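Local coordinates for mbGIPC protein (Monosiga brevicollis, PDB 6X1X), which probably binds short peptide segments of partner proteins through its PDZ domain, as a GIPC-family signalling adaptor, at residues V69-M72 with L73-P77. Numbering follows the deposited sequence.
Sequences VARM and LKEIP
Helix 66-75 of the PDZ fold, which in PDZ domains lines the peptide-binding groove together with the strand corresponding to 20-23, carries an i to i+4 salt bridge between R71 and E75 in its C-terminal half. R71 NE donates to E75 OE2 at 2.9 Å. The oxygen is met on its syn side, and the donor sits 33° out of the carboxylate plane. E75 CD lies in the guanidinium plane, at its edge, yet the two flat groups are turned 69° apart. R71 CG is anti to the backbone N (chi1 170°), and the extended chain brings NE alongside E75 OE2. The R71 CG methylene also lies against E75 OE2, 3.2 Å away. Water 1 closes a second route: it accepts from R71 NH2 at 2.9 Å and donates to E75 OE1 at 2.8 Å. OE2 is held directly and OE1 through the water, which would be expected to limit rotation of the carboxylate.

Three i to i+4 backbone bonds run through the same turns: L73 N to V69 O, K74 N to A70 O and E75 N to R71 O. I76 CG1 lies 3.4 Å from M72 O. Near I76, K13 NZ bonds to L73 O and I76 O. The side of the helix turned to the sheets carries V69 and L73, both buried. V69 packs on I53 and I56 of strand 52-56 and I22 of strand 20-23; L73 reaches L20, I56 and F82, and I76 joins it on F82 of strand 81-87.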
# COMPACT_ATOMS: atom_id res chain seq x y z
N VAL A 69 2.03 4.61 8.93
CA VAL A 69 1.26 3.81 7.98
C VAL A 69 1.37 2.33 8.32
O VAL A 69 0.37 1.59 8.30
CB VAL A 69 1.76 4.12 6.55
CG1 VAL A 69 1.03 3.26 5.54
CG2 VAL A 69 1.57 5.60 6.23
N ALA A 70 2.57 1.89 8.68
CA ALA A 70 2.77 0.50 9.05
C ALA A 70 1.95 0.13 10.27
O ALA A 70 1.34 -0.94 10.32
CB ALA A 70 4.25 0.23 9.33
N ARG A 71 1.95 1.01 11.28
CA ARG A 71 1.13 0.76 12.46
C ARG A 71 -0.33 0.57 12.10
O ARG A 71 -1.00 -0.34 12.63
CB ARG A 71 1.28 1.94 13.42
CG ARG A 71 0.31 1.92 14.57
CD ARG A 71 0.52 3.12 15.46
NE ARG A 71 -0.58 3.29 16.40
CZ ARG A 71 -0.70 4.34 17.20
NH1 ARG A 71 0.22 5.30 17.16
NH2 ARG A 71 -1.74 4.45 18.02
N MET A 72 -0.85 1.39 11.19
CA MET A 72 -2.25 1.29 10.82
C MET A 72 -2.56 -0.05 10.15
O MET A 72 -3.60 -0.66 10.41
CB MET A 72 -2.62 2.47 9.92
CG MET A 72 -4.12 2.57 9.65
SD MET A 72 -4.62 4.19 9.05
CE MET A 72 -4.47 5.13 10.57
N LEU A 73 -1.66 -0.52 9.28
CA LEU A 73 -1.86 -1.82 8.64
C LEU A 73 -1.70 -2.96 9.64
O LEU A 73 -2.45 -3.94 9.60
CB LEU A 73 -0.86 -1.97 7.50
CG LEU A 73 -1.10 -1.05 6.31
CD1 LEU A 73 0.08 -1.11 5.35
CD2 LEU A 73 -2.38 -1.43 5.59
N LYS A 74 -0.72 -2.84 10.54
CA LYS A 74 -0.45 -3.88 11.52
C LYS A 74 -1.63 -4.06 12.46
O LYS A 74 -1.95 -5.19 12.85
CB LYS A 74 0.79 -3.47 12.30
CG LYS A 74 1.23 -4.45 13.38
CD LYS A 74 2.49 -3.95 14.09
CE LYS A 74 3.65 -3.80 13.13
NZ LYS A 74 4.86 -3.26 13.84
N GLU A 75 -2.29 -2.96 12.84
CA GLU A 75 -3.36 -3.02 13.81
C GLU A 75 -4.64 -3.65 13.28
O GLU A 75 -5.46 -4.12 14.07
CB GLU A 75 -3.66 -1.62 14.37
CG GLU A 75 -2.57 -1.18 15.32
CD GLU A 75 -2.67 0.28 15.78
OE1 GLU A 75 -3.58 1.02 15.34
OE2 GLU A 75 -1.81 0.68 16.59
N ILE A 76 -4.82 -3.69 11.96
CA ILE A 76 -6.03 -4.29 11.38
C ILE A 76 -6.18 -5.71 11.89
O ILE A 76 -5.25 -6.52 11.75
CB ILE A 76 -5.97 -4.26 9.85
CG1 ILE A 76 -5.98 -2.82 9.34
CG2 ILE A 76 -7.14 -5.07 9.26
CD1 ILE A 76 -5.66 -2.67 7.88
N PRO A 77 -7.31 -6.08 12.49
CA PRO A 77 -7.45 -7.44 13.01
C PRO A 77 -7.44 -8.47 11.90
O PRO A 77 -7.98 -8.26 10.81
CB PRO A 77 -8.80 -7.40 13.74
CG PRO A 77 -9.02 -5.95 14.07
CD PRO A 77 -8.43 -5.21 12.90
O HOH W 1 -4.09 2.93 17.28